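Local coordinates for protein superoxide dismutase [Mn/Fe] (PDB 3AK3) that catalyses the dismutation of superoxide to oxygen and hydrogen peroxide, most likely by cycling a bound metal, here iron, between its two oxidation states, at residues E26-H31 and I81-M86; W130-F135 and I161-V166. One frame throughout, in Å; residues are numbered along the deposited sequence.

Interaction 1: residues E26-H31 and I81-M86; sequences EIMKLH and IFWPNM. With FE (Fe (III) ion), chain G.
Met28 and Trp83 mark the closest backbone approach, their CA atoms 9.5 Å apart, so helical segment 26-31 meets 81-86 mainly through side chains. Segment 81-86 begins helical and includes a type I turn from Trp83 to Met86, closed by Met86 N bonding Trp83 O. Trp83 drives its six-membered ring edge into one face of His31, planes at 82°, with CH2 3.4 Å from His31 ND1. His31 CG stands anti to the backbone N (chi1 -157°), which carries the imidazole out to the iron: NE2 binds the metal at 2.1 Å. Phe82 meets the imidazole with neither ring lying over the other, CE2 3.8 Å from His31 CE1, completing an aromatic cluster. Beside this cluster the Met28 side chain, folded back at its second and third torsions, lays CE 3.7 Å from Trp83 CZ3, and Met86 CE lies 4.4 Å from Met28 CE. Trp83 NE1 is hydrogen-bonded to His36, five residues beyond His31. Trp83 and Phe82 are second-shell packing on a histidine ligand in the alpha-hairpin domain of iron/manganese superoxide dismutases. The contact joins helix 25-54 to helix 62-82 and the turn after it, with helix 172-175 packed on Ile27 and strand 159-165 against Phe82.

Interaction 2: residues W130-F135 and I161-V166; sequences WGVLAF and ILVIDV. With FE (Fe (III) ion), chain G.
Trp130 and Asp165 lie flat against each other at a non-hydrogen-bonded pair of the antiparallel strands. The indole and carboxylate planes are only 18° apart, and Asp165 CB sits over the six-membered ring, 3.8 Å from its centroid, in a CH-pi contact. With chi1 at -173° the Asp165 carboxylate points away from its own amide nitrogen and past the indole, until OD2 binds the iron at 2.0 Å. The other oxygen, OD1, accepts a hydrogen bond from Trp167 N and a weak one from a metal-bound water, so both oxygens are held and the rotation of the carboxylate is fixed. Val163 follows on the same face of the sheet: its CG2 touches Trp130 CZ3 at 3.8 Å, and its CG1 lies beside Val132 CG2, the two valines pointing the same way.

On the opposite face Leu133 and Leu162 meet through their CB atoms. The Leu133 and Ile161 side chains run at a slant to each other, CD2 to CD1 4.1 Å. Gly131 exchanges two backbone bonds with Ile164, whose CG2 lies close over the glycine. Farther along, Leu133 N gives a nearly straight bond to Leu162 O (2.8 Å, 173° at the hydrogen). Leu133 O is gripped twice, by Ile161 N at 2.8 Å and by Leu162 N at 3.2 Å. Ile161 and Leu162 both face Leu133, a classic beta bulge, placed where the chain turns a corner. The C-terminal domain of iron/manganese superoxide dismutases is built on such a three-stranded antiparallel sheet, here with 129-136 in the middle, and its edge strand delivers the aspartate ligand that joins three histidines at the metal.

From the N terminus, interaction 1 closes first, bringing helix 62-82 and the turn after it back to the start of helix 25-54 across an almost wholly helical loop of 49 residues. Interaction 2 follows in series, without nesting or crossing: its shorter loop carries strand 141-148 and returns to pair strand 159-165 with 129-136. Their centres are about 14 Å apart, yet they join directly. Asn85 of 81-86 probably hydrogen-bonds through OD1 to Val163 N (2.8 Å) and through ND2 to Ile161 O. Each contact also supplies one ligand to the same iron, so the alpha-hairpin and C-terminal domains meet at the metal, where His79 and His169 complete the protein ligands.

Interaction 1: residues E26-H31 and I81-M86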
loop_
_atom_site.group_PDB
_atom_site.type_symbol
_atom_site.label_atom_id
_atom_site.label_comp_id
_atom_site.label_asym_id
_atom_site.label_seq_id
_atom_site.Cartn_x
_atom_site.Cartn_y
_atom_site.Cartn_z
ATOM N N GLU B 26 -6.313 -25.356 -17.694
ATOM C CA GLU B 26 -7.342 -24.333 -17.542
ATOM C C GLU B 26 -6.748 -23.067 -16.941
ATOM O O GLU B 26 -6.995 -21.963 -17.433
ATOM C CB GLU B 26 -8.520 -24.813 -16.705
ATOM C CG GLU B 26 -9.609 -23.758 -16.633
ATOM C CD GLU B 26 -10.875 -24.233 -15.981
ATOM O OE1 GLU B 26 -11.890 -23.528 -16.137
ATOM O OE2 GLU B 26 -10.864 -25.297 -15.320
ATOM N N ILE B 27 -5.957 -23.237 -15.887
ATOM C CA ILE B 27 -5.285 -22.103 -15.260
ATOM C C ILE B 27 -4.398 -21.402 -16.286
ATOM O O ILE B 27 -4.507 -20.193 -16.456
ATOM C CB ILE B 27 -4.483 -22.515 -14.010
ATOM C CG1 ILE B 27 -5.448 -22.951 -12.908
ATOM C CG2 ILE B 27 -3.631 -21.341 -13.477
ATOM C CD1 ILE B 27 -4.750 -23.532 -11.688
ATOM N N MET B 28 -3.545 -22.149 -16.987
ATOM C CA MET B 28 -2.649 -21.521 -17.967
ATOM C C MET B 28 -3.427 -20.701 -19.005
ATOM O O MET B 28 -3.006 -19.600 -19.365
ATOM C CB MET B 28 -1.755 -22.552 -18.667
ATOM C CG MET B 28 -0.836 -23.332 -17.728
ATOM S SD MET B 28 0.270 -22.262 -16.763
ATOM C CE MET B 28 1.232 -21.499 -18.069
ATOM N N LYS B 29 -4.566 -21.233 -19.460
ATOM C CA LYS B 29 -5.397 -20.563 -20.469
ATOM C C LYS B 29 -6.002 -19.262 -19.964
ATOM O O LYS B 29 -5.834 -18.223 -20.603
ATOM C CB LYS B 29 -6.499 -21.490 -20.994
ATOM C CG LYS B 29 -6.054 -22.384 -22.138
ATOM C CD LYS B 29 -7.232 -22.831 -23.011
ATOM C CE LYS B 29 -7.863 -24.106 -22.480
ATOM N NZ LYS B 29 -8.734 -24.765 -23.498
ATOM N N LEU B 30 -6.695 -19.316 -18.825
ATOM C CA LEU B 30 -7.305 -18.125 -18.231
ATOM C C LEU B 30 -6.227 -17.108 -17.886
ATOM O O LEU B 30 -6.367 -15.915 -18.166
ATOM C CB LEU B 30 -8.104 -18.479 -16.966
ATOM C CG LEU B 30 -9.437 -19.219 -17.125
ATOM C CD1 LEU B 30 -9.867 -19.816 -15.802
ATOM C CD2 LEU B 30 -10.527 -18.313 -17.688
ATOM N N HIS B 31 -5.141 -17.598 -17.301
ATOM C CA HIS B 31 -4.087 -16.745 -16.773
ATOM C C HIS B 31 -3.444 -15.935 -17.887
ATOM O O HIS B 31 -3.183 -14.741 -17.721
ATOM C CB HIS B 31 -3.026 -17.608 -16.096
ATOM C CG HIS B 31 -2.200 -16.881 -15.083
ATOM N ND1 HIS B 31 -1.217 -17.513 -14.359
ATOM C CD2 HIS B 31 -2.229 -15.597 -14.641
ATOM C CE1 HIS B 31 -0.647 -16.646 -13.540
ATOM N NE2 HIS B 31 -1.257 -15.479 -13.677
ATOM N N ILE B 81 8.054 -12.318 -17.462
ATOM C CA ILE B 81 9.177 -13.075 -16.906
ATOM C C ILE B 81 8.681 -14.452 -16.446
ATOM O O ILE B 81 9.347 -15.473 -16.674
ATOM C CB ILE B 81 9.848 -12.297 -15.739
ATOM C CG1 ILE B 81 10.394 -10.953 -16.239
ATOM C CG2 ILE B 81 10.919 -13.142 -15.010
ATOM C CD1 ILE B 81 10.584 -9.933 -15.111
ATOM N N PHE B 82 7.500 -14.469 -15.826
ATOM C CA PHE B 82 6.886 -15.694 -15.289
ATOM C C PHE B 82 6.804 -16.851 -16.296
ATOM O O PHE B 82 7.224 -17.968 -15.990
ATOM C CB PHE B 82 5.506 -15.366 -14.701
ATOM C CG PHE B 82 4.837 -16.513 -13.974
ATOM C CD1 PHE B 82 5.453 -17.136 -12.893
ATOM C CD2 PHE B 82 3.553 -16.890 -14.321
ATOM C CE1 PHE B 82 4.803 -18.177 -12.211
ATOM C CE2 PHE B 82 2.895 -17.912 -13.648
ATOM C CZ PHE B 82 3.528 -18.557 -12.591
ATOM N N TRP B 83 6.287 -16.597 -17.491
ATOM C CA TRP B 83 6.061 -17.718 -18.414
ATOM C C TRP B 83 7.355 -18.446 -18.810
ATOM O O TRP B 83 7.451 -19.659 -18.636
ATOM C CB TRP B 83 5.287 -17.290 -19.662
ATOM C CG TRP B 83 4.067 -16.503 -19.420
ATOM C CD1 TRP B 83 3.766 -15.302 -19.980
ATOM C CD2 TRP B 83 2.952 -16.846 -18.586
ATOM N NE1 TRP B 83 2.548 -14.868 -19.551
ATOM C CE2 TRP B 83 2.016 -15.794 -18.696
ATOM C CE3 TRP B 83 2.648 -17.940 -17.758
ATOM C CZ2 TRP B 83 0.806 -15.790 -18.008
ATOM C CZ3 TRP B 83 1.434 -17.934 -17.075
ATOM C CH2 TRP B 83 0.531 -16.867 -17.205
ATOM N N PRO B 84 8.360 -17.720 -19.334
ATOM C CA PRO B 84 9.611 -18.411 -19.672
ATOM C C PRO B 84 10.430 -18.869 -18.459
ATOM O O PRO B 84 11.375 -19.641 -18.623
ATOM C CB PRO B 84 10.379 -17.361 -20.477
ATOM C CG PRO B 84 9.855 -16.043 -19.943
ATOM C CD PRO B 84 8.415 -16.288 -19.685
ATOM N N ASN B 85 10.083 -18.394 -17.258
ATOM C CA ASN B 85 10.692 -18.887 -16.019
ATOM C C ASN B 85 10.307 -20.332 -15.782
ATOM O O ASN B 85 10.897 -20.994 -14.928
ATOM C CB ASN B 85 10.195 -18.104 -14.803
ATOM C CG ASN B 85 11.096 -16.963 -14.399
ATOM O OD1 ASN B 85 10.728 -16.199 -13.501
ATOM N ND2 ASN B 85 12.256 -16.826 -15.025
ATOM N N MET B 86 9.269 -20.789 -16.487
ATOM C CA MET B 86 8.814 -22.169 -16.371
ATOM C C MET B 86 9.068 -22.918 -17.663
ATOM O O MET B 86 9.313 -22.309 -18.706
ATOM C CB MET B 86 7.341 -22.234 -15.985
ATOM C CG MET B 86 7.065 -21.562 -14.643
ATOM S SD MET B 86 5.362 -21.651 -14.140
ATOM C CE MET B 86 4.586 -20.582 -15.353
HETATM FE FE FE G . -1.075 -13.755 -12.435
HETATM O O HOH W 1 -2.449 -12.371 -13.567
HETATM O O HOH W 2 -0.856 -12.268 -11.006
#

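Interaction 2: residues W130-F135 and I161-V166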
loop_
_atom_site.group_PDB
_atom_site.type_symbol
_atom_site.label_atom_id
_atom_site.label_comp_id
_atom_site.label_asym_id
_atom_site.label_seq_id
_atom_site.Cartn_x
_atom_site.Cartn_y
_atom_site.Cartn_z
ATOM N N TRP B 130 3.769 -11.913 -5.409
ATOM C CA TRP B 130 4.837 -12.694 -6.020
ATOM C C TRP B 130 5.939 -12.986 -5.026
ATOM O O TRP B 130 6.244 -12.162 -4.158
ATOM C CB TRP B 130 5.482 -11.919 -7.176
ATOM C CG TRP B 130 4.525 -11.471 -8.206
ATOM C CD1 TRP B 130 3.673 -10.407 -8.128
ATOM C CD2 TRP B 130 4.310 -12.062 -9.491
ATOM N NE1 TRP B 130 2.937 -10.298 -9.279
ATOM C CE2 TRP B 130 3.309 -11.301 -10.138
ATOM C CE3 TRP B 130 4.865 -13.164 -10.162
ATOM C CZ2 TRP B 130 2.847 -11.601 -11.418
ATOM C CZ3 TRP B 130 4.415 -13.457 -11.442
ATOM C CH2 TRP B 130 3.405 -12.686 -12.053
ATOM N N GLY B 131 6.566 -14.150 -5.176
ATOM C CA GLY B 131 7.886 -14.361 -4.631
ATOM C C GLY B 131 8.891 -14.063 -5.729
ATOM O O GLY B 131 8.674 -14.429 -6.896
ATOM N N VAL B 132 9.973 -13.370 -5.374
ATOM C CA VAL B 132 10.912 -12.832 -6.364
ATOM C C VAL B 132 12.351 -13.104 -5.960
ATOM O O VAL B 132 12.771 -12.789 -4.840
ATOM C CB VAL B 132 10.724 -11.301 -6.537
ATOM C CG1 VAL B 132 11.728 -10.709 -7.512
ATOM C CG2 VAL B 132 9.310 -10.971 -7.006
ATOM N N LEU B 133 13.100 -13.706 -6.880
ATOM C CA LEU B 133 14.535 -13.784 -6.772
ATOM C C LEU B 133 15.109 -12.755 -7.735
ATOM O O LEU B 133 14.842 -12.800 -8.938
ATOM C CB LEU B 133 15.041 -15.178 -7.146
ATOM C CG LEU B 133 16.561 -15.319 -7.195
ATOM C CD1 LEU B 133 17.186 -15.151 -5.804
ATOM C CD2 LEU B 133 16.990 -16.652 -7.826
ATOM N N ALA B 134 15.893 -11.833 -7.202
ATOM C CA ALA B 134 16.392 -10.711 -7.983
ATOM C C ALA B 134 17.895 -10.548 -7.887
ATOM O O ALA B 134 18.532 -10.994 -6.922
ATOM C CB ALA B 134 15.714 -9.417 -7.538
ATOM N N PHE B 135 18.459 -9.920 -8.915
ATOM C CA PHE B 135 19.846 -9.549 -8.934
ATOM C C PHE B 135 19.962 -8.076 -8.536
ATOM O O PHE B 135 19.292 -7.198 -9.105
ATOM C CB PHE B 135 20.424 -9.801 -10.331
ATOM C CG PHE B 135 21.877 -9.450 -10.472
ATOM C CD1 PHE B 135 22.874 -10.362 -10.119
ATOM C CD2 PHE B 135 22.251 -8.222 -11.001
ATOM C CE1 PHE B 135 24.224 -10.044 -10.283
ATOM C CE2 PHE B 135 23.593 -7.890 -11.157
ATOM C CZ PHE B 135 24.581 -8.803 -10.798
ATOM N N ILE B 161 14.915 -12.268 -11.710
ATOM C CA ILE B 161 15.389 -13.328 -12.610
ATOM C C ILE B 161 14.581 -14.608 -12.463
ATOM O O ILE B 161 14.594 -15.453 -13.357
ATOM C CB ILE B 161 16.906 -13.610 -12.463
ATOM C CG1 ILE B 161 17.240 -14.193 -11.078
ATOM C CG2 ILE B 161 17.721 -12.350 -12.810
ATOM C CD1 ILE B 161 18.677 -14.647 -10.933
ATOM N N LEU B 162 13.884 -14.751 -11.340
ATOM C CA LEU B 162 12.952 -15.851 -11.141
ATOM C C LEU B 162 11.790 -15.354 -10.290
ATOM O O LEU B 162 12.014 -14.794 -9.195
ATOM C CB LEU B 162 13.629 -17.029 -10.448
ATOM C CG LEU B 162 12.736 -18.232 -10.129
ATOM C CD1 LEU B 162 12.114 -18.871 -11.377
ATOM C CD2 LEU B 162 13.557 -19.258 -9.353
ATOM N N VAL B 163 10.570 -15.532 -10.784
ATOM C CA VAL B 163 9.387 -15.077 -10.070
ATOM C C VAL B 163 8.352 -16.181 -10.000
ATOM O O VAL B 163 8.246 -17.010 -10.925
ATOM C CB VAL B 163 8.763 -13.776 -10.685
ATOM C CG1 VAL B 163 9.798 -12.662 -10.737
ATOM C CG2 VAL B 163 8.127 -14.023 -12.072
ATOM N N ILE B 164 7.602 -16.191 -8.902
ATOM C CA ILE B 164 6.452 -17.084 -8.771
ATOM C C ILE B 164 5.194 -16.272 -8.477
ATOM O O ILE B 164 5.146 -15.476 -7.530
ATOM C CB ILE B 164 6.648 -18.217 -7.716
ATOM C CG1 ILE B 164 5.465 -19.194 -7.791
ATOM C CG2 ILE B 164 6.901 -17.642 -6.312
ATOM C CD1 ILE B 164 5.437 -20.274 -6.711
ATOM N N ASP B 165 4.176 -16.472 -9.296
ATOM C CA ASP B 165 2.910 -15.805 -9.111
ATOM C C ASP B 165 2.133 -16.542 -8.042
ATOM O O ASP B 165 1.822 -17.727 -8.193
ATOM C CB ASP B 165 2.165 -15.779 -10.449
ATOM C CG ASP B 165 0.892 -14.957 -10.430
ATOM O OD1 ASP B 165 0.497 -14.365 -9.400
ATOM O OD2 ASP B 165 0.255 -14.927 -11.498
ATOM N N VAL B 166 1.860 -15.860 -6.935
ATOM C CA VAL B 166 1.005 -16.418 -5.902
ATOM C C VAL B 166 -0.302 -15.645 -5.716
ATOM O O VAL B 166 -0.932 -15.699 -4.657
ATOM C CB VAL B 166 1.745 -16.632 -4.548
ATOM C CG1 VAL B 166 2.804 -17.726 -4.683
ATOM C CG2 VAL B 166 2.343 -15.312 -4.008
HETATM FE FE FE G . -1.075 -13.755 -12.435
HETATM O O HOH W 2 -0.856 -12.268 -11.006
HETATM O O HOH W 1 -2.449 -12.371 -13.567
#